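Side-chain contacts in ESAT-6-like protein EsxG (PDB 3Q4H), which is secreted and probably pairs with an ESAT-6-like partner as a helical-hairpin WXG100 protein, presumably exported by a type VII (ESX) system: residues S28-A33 / A64-L69; Q35-S40 / A54-F59. All blocks are in the same frame, centred on the assembly; numbering follows the deposited sequence.

Interaction 1: S28-A33 / A64-L69; sequences STIAQA and AKVNAL
Ile-30 and Val-66 meet across the antiparallel helical hairpin that defines the WXG100 fold, here built from helices 8-38 and 47-77. Entering along helix 8-38, Ser-28 and Thr-29 place their hydroxyls elsewhere: Ser-28 OG hydrogen-bonds to Asn-18 OD1 of the second subunit, another copy of the protein, while Thr-29 OG1 turns back on its own helix to Leu-25 O. Ile-30 then supplies the whole contribution of 28-33 to the contact. Its CG1 branch stands beside the backbone N (chi1 -72°), and the next torsion is extended (chi2 173°), which carries CD1 straight out toward helix 47-77. There the methyl meets CG1 of Val-66 in purely apolar contact, the two side chains crossing obliquely. On Val-66 the branch that chi1 of 164° sets anti to the backbone N is the one that touches. The same Ile-30 CD1 also approaches the amide of Asn-67, from well off the amide plane. This approach is loose; the polar atoms of Asn-67 are engaged elsewhere: ND2 donates to Ser-63 O one turn earlier, and OD1 accepts from Arg-27 NH1 on helix 8-38, a polar tie between the helices just before 28-33. Farther along, Ala-31 packs on Ile-13 of the second subunit, whereas Gln-32 and Ala-33 lie against the chain of the partner protein, which also places an aromatic side chain on Val-66. The joint is slender as well as buried: the CA atoms of Ile-30 and Asn-67, the nearest pair, stay 9.5 Å apart, and side chains from both helices bridge the gap, Ile-30 from one and Val-66 from the other. Ile-30 CD1 sits 3.9 Å from Val-66 CG1 and 4.4 Å from Asn-67 ND2.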
ATOM      1  N   SER A  28       4.608  -7.373   3.612  1.00 21.68           N
ATOM      2  CA  SER A  28       3.802  -8.566   3.355  1.00 21.66           C
ATOM      3  C   SER A  28       4.652  -9.734   2.845  1.00 21.23           C
ATOM      4  O   SER A  28       4.486 -10.868   3.280  1.00 21.55           O
ATOM      5  CB  SER A  28       2.704  -8.239   2.338  1.00 21.56           C
ATOM      6  OG  SER A  28       1.802  -9.324   2.195  1.00 23.24           O
ATOM      7  N   THR A  29       5.554  -9.440   1.911  1.00 20.57           N
ATOM      8  CA  THR A  29       6.486 -10.429   1.384  1.00 20.58           C
ATOM      9  C   THR A  29       7.415 -10.977   2.453  1.00 20.79           C
ATOM     10  O   THR A  29       7.644 -12.181   2.495  1.00 21.78           O
ATOM     11  CB  THR A  29       7.331  -9.818   0.289  1.00 20.56           C
ATOM     12  OG1 THR A  29       6.461  -9.354  -0.750  1.00 21.44           O
ATOM     13  CG2 THR A  29       8.324 -10.837  -0.276  1.00 21.17           C
ATOM     14  N   ILE A  30       7.948 -10.098   3.303  1.00 20.21           N
ATOM     15  CA  ILE A  30       8.764 -10.510   4.434  1.00 20.90           C
ATOM     16  C   ILE A  30       7.999 -11.485   5.334  1.00 21.97           C
ATOM     17  O   ILE A  30       8.558 -12.489   5.773  1.00 22.49           O
ATOM     18  CB  ILE A  30       9.230  -9.290   5.287  1.00 21.13           C
ATOM     19  CG1 ILE A  30      10.291  -8.487   4.537  1.00 21.34           C
ATOM     20  CG2 ILE A  30       9.822  -9.733   6.629  1.00 21.45           C
ATOM     21  CD1 ILE A  30      10.679  -7.204   5.216  1.00 21.88           C
ATOM     22  N   ALA A  31       6.723 -11.178   5.594  1.00 22.43           N
ATOM     23  CA  ALA A  31       5.858 -11.993   6.461  1.00 23.66           C
ATOM     24  C   ALA A  31       5.540 -13.361   5.855  1.00 24.79           C
ATOM     25  O   ALA A  31       5.569 -14.383   6.549  1.00 25.94           O
ATOM     26  CB  ALA A  31       4.588 -11.250   6.766  1.00 23.36           C
ATOM     27  N   GLN A  32       5.245 -13.383   4.560  1.00 24.91           N
ATOM     28  CA  GLN A  32       5.044 -14.648   3.851  1.00 26.37           C
ATOM     29  C   GLN A  32       6.327 -15.481   3.760  1.00 26.74           C
ATOM     30  O   GLN A  32       6.275 -16.702   3.746  1.00 27.93           O
ATOM     31  CB  GLN A  32       4.495 -14.396   2.441  1.00 26.43           C
ATOM     32  CG  GLN A  32       3.085 -13.835   2.424  1.00 27.68           C
ATOM     33  CD  GLN A  32       2.490 -13.822   1.028  1.00 30.76           C
ATOM     34  OE1 GLN A  32       2.182 -12.758   0.475  1.00 32.27           O
ATOM     35  NE2 GLN A  32       2.334 -15.007   0.442  1.00 32.79           N
ATOM     36  N   ALA A  33       7.476 -14.822   3.682  1.00 26.39           N
ATOM     37  CA  ALA A  33       8.748 -15.536   3.641  1.00 27.30           C
ATOM     38  C   ALA A  33       9.028 -16.182   4.992  1.00 28.44           C
ATOM     39  O   ALA A  33       9.598 -17.268   5.063  1.00 29.57           O
ATOM     40  CB  ALA A  33       9.872 -14.598   3.250  1.00 26.56           C
ATOM     41  N   ALA A  64      12.978  -6.299  11.188  1.00 30.61           N
ATOM     42  CA  ALA A  64      12.709  -5.197  12.105  1.00 31.91           C
ATOM     43  C   ALA A  64      13.346  -3.899  11.603  1.00 32.17           C
ATOM     44  O   ALA A  64      12.693  -2.858  11.584  1.00 32.24           O
ATOM     45  CB  ALA A  64      13.212  -5.531  13.500  1.00 34.29           C
ATOM     46  N   LYS A  65      14.607  -3.965  11.184  1.00 32.52           N
ATOM     47  CA  LYS A  65      15.317  -2.778  10.712  1.00 33.30           C
ATOM     48  C   LYS A  65      14.719  -2.277   9.391  1.00 31.15           C
ATOM     49  O   LYS A  65      14.553  -1.067   9.196  1.00 31.69           O
ATOM     50  CB  LYS A  65      16.818  -3.063  10.563  1.00 34.80           C
ATOM     51  N   VAL A  66      14.386  -3.209   8.499  1.00 28.76           N
ATOM     52  CA  VAL A  66      13.775  -2.874   7.217  1.00 26.80           C
ATOM     53  C   VAL A  66      12.383  -2.289   7.412  1.00 25.61           C
ATOM     54  O   VAL A  66      11.979  -1.360   6.706  1.00 25.38           O
ATOM     55  CB  VAL A  66      13.692  -4.101   6.298  1.00 25.50           C
ATOM     56  CG1 VAL A  66      12.729  -3.859   5.159  1.00 24.16           C
ATOM     57  CG2 VAL A  66      15.070  -4.447   5.766  1.00 26.86           C
ATOM     58  N   ASN A  67      11.645  -2.828   8.370  1.00 25.19           N
ATOM     59  CA  ASN A  67      10.373  -2.231   8.739  1.00 24.45           C
ATOM     60  C   ASN A  67      10.576  -0.833   9.301  1.00 25.92           C
ATOM     61  O   ASN A  67       9.847   0.084   8.934  1.00 26.04           O
ATOM     62  CB  ASN A  67       9.597  -3.127   9.706  1.00 24.55           C
ATOM     63  CG  ASN A  67       8.784  -4.171   8.978  1.00 22.21           C
ATOM     64  OD1 ASN A  67       7.745  -3.855   8.403  1.00 22.04           O
ATOM     65  ND2 ASN A  67       9.259  -5.406   8.968  1.00 20.06           N
ATOM     66  N   ALA A  68      11.577  -0.661  10.159  1.00 27.52           N
ATOM     67  CA  ALA A  68      11.892   0.658  10.701  1.00 29.40           C
ATOM     68  C   ALA A  68      12.261   1.616   9.569  1.00 29.05           C
ATOM     69  O   ALA A  68      11.896   2.795   9.601  1.00 30.02           O
ATOM     70  CB  ALA A  68      13.015   0.576  11.731  1.00 31.66           C
ATOM     71  N   LEU A  69      12.960   1.106   8.556  1.00 27.79           N
ATOM     72  CA  LEU A  69      13.366   1.940   7.424  1.00 27.69           C
ATOM     73  C   LEU A  69      12.182   2.323   6.521  1.00 25.98           C
ATOM     74  O   LEU A  69      12.104   3.458   6.038  1.00 26.08           O
ATOM     75  CB  LEU A  69      14.485   1.263   6.617  1.00 27.61           C
ATOM     76  CG  LEU A  69      15.914   1.473   7.154  1.00 29.17           C
ATOM     77  CD1 LEU A  69      16.908   0.565   6.444  1.00 27.61           C
ATOM     78  CD2 LEU A  69      16.328   2.910   7.008  1.00 28.74           C
TER

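Interaction 2: Q35-S40 / A54-F59; sequences QAAMSS and AAHARF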
ATOM      1  N   GLN A  35       6.703 -17.235   7.244  1.00 32.47           N
ATOM      2  CA  GLN A  35       5.822 -18.400   7.362  1.00 34.46           C
ATOM      3  C   GLN A  35       6.401 -19.618   6.659  1.00 35.58           C
ATOM      4  O   GLN A  35       6.360 -20.725   7.187  1.00 37.09           O
ATOM      5  CB  GLN A  35       4.450 -18.106   6.761  1.00 34.39           C
ATOM      6  CG  GLN A  35       3.634 -17.073   7.509  1.00 35.01           C
ATOM      7  CD  GLN A  35       2.205 -16.946   6.976  1.00 36.43           C
ATOM      8  OE1 GLN A  35       1.448 -17.922   6.970  1.00 38.70           O
ATOM      9  NE2 GLN A  35       1.832 -15.745   6.538  1.00 34.68           N
ATOM     10  N   ALA A  36       6.927 -19.409   5.460  1.00 35.58           N
ATOM     11  CA  ALA A  36       7.575 -20.474   4.709  1.00 37.53           C
ATOM     12  C   ALA A  36       8.843 -20.969   5.405  1.00 39.27           C
ATOM     13  O   ALA A  36       9.175 -22.140   5.306  1.00 41.04           O
ATOM     14  CB  ALA A  36       7.891 -20.004   3.306  1.00 36.77           C
ATOM     15  N   ALA A  37       9.540 -20.079   6.106  1.00 39.88           N
ATOM     16  CA  ALA A  37      10.723 -20.444   6.888  1.00 42.04           C
ATOM     17  C   ALA A  37      10.381 -21.269   8.142  1.00 45.15           C
ATOM     18  O   ALA A  37      10.983 -22.316   8.380  1.00 46.59           O
ATOM     19  CB  ALA A  37      11.481 -19.191   7.280  1.00 41.00           C
HETATM   20  N   MSE A  38       9.427 -20.789   8.939  1.00 47.14           N
HETATM   21  CA  MSE A  38       8.958 -21.516  10.129  1.00 50.75           C
HETATM   22  C   MSE A  38       8.517 -22.946   9.786  1.00 52.59           C
HETATM   23  O   MSE A  38       8.865 -23.896  10.492  1.00 54.56           O
HETATM   24  CB  MSE A  38       7.786 -20.787  10.803  1.00 51.70           C
HETATM   25  CG  MSE A  38       8.155 -19.578  11.657  1.00 54.93           C
HETATM   26 SE   MSE A  38       6.548 -18.643  12.345  1.00 65.56          SE
HETATM   27  CE  MSE A  38       6.102 -19.867  13.815  1.00 65.94           C
ATOM     28  N   SER A  39       7.762 -23.099   8.700  1.00 52.48           N
ATOM     29  CA  SER A  39       7.242 -24.411   8.316  1.00 54.72           C
ATOM     30  C   SER A  39       8.297 -25.359   7.729  1.00 55.77           C
ATOM     31  O   SER A  39       7.965 -26.479   7.352  1.00 57.49           O
ATOM     32  CB  SER A  39       6.083 -24.255   7.330  1.00 54.43           C
ATOM     33  OG  SER A  39       6.526 -23.671   6.124  1.00 53.13           O
ATOM     34  N   SER A  40       9.555 -24.922   7.653  1.00 55.35           N
ATOM     35  CA  SER A  40      10.640 -25.774   7.160  1.00 56.81           C
ATOM     36  C   SER A  40      11.817 -25.922   8.142  1.00 58.00           C
ATOM     37  O   SER A  40      12.896 -26.379   7.753  1.00 58.84           O
ATOM     38  CB  SER A  40      11.140 -25.263   5.801  1.00 55.61           C
ATOM     39  OG  SER A  40      12.180 -24.320   5.956  1.00 53.96           O
ATOM     40  N   ALA A  54      19.901 -19.812  13.890  1.00 41.59           N
ATOM     41  CA  ALA A  54      20.767 -18.629  13.871  1.00 42.17           C
ATOM     42  C   ALA A  54      20.445 -17.744  12.675  1.00 40.05           C
ATOM     43  O   ALA A  54      20.343 -16.525  12.806  1.00 39.83           O
ATOM     44  CB  ALA A  54      22.229 -19.029  13.844  1.00 44.23           C
ATOM     45  N   ALA A  55      20.287 -18.375  11.514  1.00 39.15           N
ATOM     46  CA  ALA A  55      19.883 -17.696  10.288  1.00 37.31           C
ATOM     47  C   ALA A  55      18.484 -17.114  10.405  1.00 35.69           C
ATOM     48  O   ALA A  55      18.170 -16.111   9.766  1.00 34.64           O
ATOM     49  CB  ALA A  55      19.928 -18.659   9.118  1.00 37.06           C
ATOM     50  N   HIS A  56      17.634 -17.752  11.200  1.00 35.96           N
ATOM     51  CA  HIS A  56      16.286 -17.252  11.401  1.00 34.92           C
ATOM     52  C   HIS A  56      16.285 -16.018  12.302  1.00 35.13           C
ATOM     53  O   HIS A  56      15.701 -15.000  11.946  1.00 33.79           O
ATOM     54  CB  HIS A  56      15.387 -18.348  11.967  1.00 35.83           C
ATOM     55  CG  HIS A  56      13.935 -17.994  11.950  1.00 35.86           C
ATOM     56  ND1 HIS A  56      13.158 -17.981  13.090  1.00 38.54           N
ATOM     57  CD2 HIS A  56      13.123 -17.607  10.936  1.00 35.02           C
ATOM     58  CE1 HIS A  56      11.930 -17.603  12.777  1.00 37.59           C
ATOM     59  NE2 HIS A  56      11.882 -17.374  11.478  1.00 35.20           N
ATOM     60  N   ALA A  57      16.951 -16.109  13.453  1.00 37.29           N
ATOM     61  CA  ALA A  57      17.040 -14.989  14.411  1.00 38.51           C
ATOM     62  C   ALA A  57      17.633 -13.727  13.780  1.00 38.01           C
ATOM     63  O   ALA A  57      17.268 -12.609  14.133  1.00 37.54           O
ATOM     64  CB  ALA A  57      17.860 -15.397  15.623  1.00 41.21           C
ATOM     65  N   ARG A  58      18.562 -13.933  12.855  1.00 38.24           N
ATOM     66  CA  ARG A  58      19.158 -12.864  12.075  1.00 38.34           C
ATOM     67  C   ARG A  58      18.127 -12.249  11.118  1.00 35.88           C
ATOM     68  O   ARG A  58      17.993 -11.022  11.020  1.00 35.42           O
ATOM     69  CB  ARG A  58      20.346 -13.433  11.296  1.00 39.44           C
ATOM     70  CG  ARG A  58      20.974 -12.505  10.286  1.00 41.00           C
ATOM     71  CD  ARG A  58      21.432 -11.229  10.937  1.00 44.93           C
ATOM     72  NE  ARG A  58      22.136 -10.380   9.989  1.00 47.30           N
ATOM     73  CZ  ARG A  58      22.556  -9.146  10.247  1.00 50.63           C
ATOM     74  NH1 ARG A  58      22.348  -8.588  11.437  1.00 51.89           N
ATOM     75  NH2 ARG A  58      23.184  -8.464   9.296  1.00 52.23           N
ATOM     76  N   PHE A  59      17.401 -13.107  10.412  1.00 34.23           N
ATOM     77  CA  PHE A  59      16.387 -12.647   9.484  1.00 32.11           C
ATOM     78  C   PHE A  59      15.295 -11.850  10.203  1.00 31.89           C
ATOM     79  O   PHE A  59      14.881 -10.784   9.735  1.00 31.07           O
ATOM     80  CB  PHE A  59      15.779 -13.834   8.759  1.00 31.05           C
ATOM     81  CG  PHE A  59      14.646 -13.470   7.854  1.00 29.10           C
ATOM     82  CD1 PHE A  59      14.889 -12.933   6.602  1.00 28.24           C
ATOM     83  CD2 PHE A  59      13.334 -13.679   8.248  1.00 28.14           C
ATOM     84  CE1 PHE A  59      13.849 -12.603   5.764  1.00 26.76           C
ATOM     85  CE2 PHE A  59      12.291 -13.352   7.413  1.00 26.92           C
ATOM     86  CZ  PHE A  59      12.548 -12.809   6.170  1.00 26.09           C
TER
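The carbonyl oxygen of Ala-37, the residue whose methyl touches His-56, is held by two groups of Ser-40: the backbone N at 3.1 Å from Ala-37 O, and, weakly, the hydroxyl OG at 3.4 Å from it. Both bonds lie at the end of helix 8-38, where the chain leaves the helix for the connection. Across from it, His-56 sends its imidazole over from helix 47-77, with CG anti to the backbone N (chi1 -169°). Two neighbours meet the ring obliquely: Ala-37 CB lies 4.3 Å from His-56 CD2, and CG of selenomethionine Met-38 lies 4.3 Å from His-56 NE2. Met-38 is touched through the base of its side chain, not through its selenium, and it also packs on Asp-6 of the second subunit. NE2 has a polar partner in Glu-34 OE2, a weak hydrogen bond to the preceding turn of helix 8-38. Between the two segments the nearest CA atoms are those of Ala-37 and His-56, 7.8 Å apart. An apolar side chain of the partner protein also packs on His-56. The ring thus packs against Ala-37 and Met-38 by van der Waals contact while its NE2 also makes the weak hydrogen bond to Glu-34, whose carboxylate would probably favour the protonated imidazole.

From the N terminus, helix 8-38 passes through 28-33 and then 35-40, where it ends; the connection leads into helix 47-77, which returns through 54-59 and then 64-69. Interaction 2 closes the inner loop, with 13 residues between its segments, and interaction 1 closes the outer one, with 30, so the contacts nest without crossing. They are successive rungs of one hairpin, their centres 13 Å apart, the first nearer the middle of the chain and the second nearer the turn. Phe-59 joins them, its CZ lying 4.0 Å from Ile-30 O. Both rungs also border the partner protein and the second subunit.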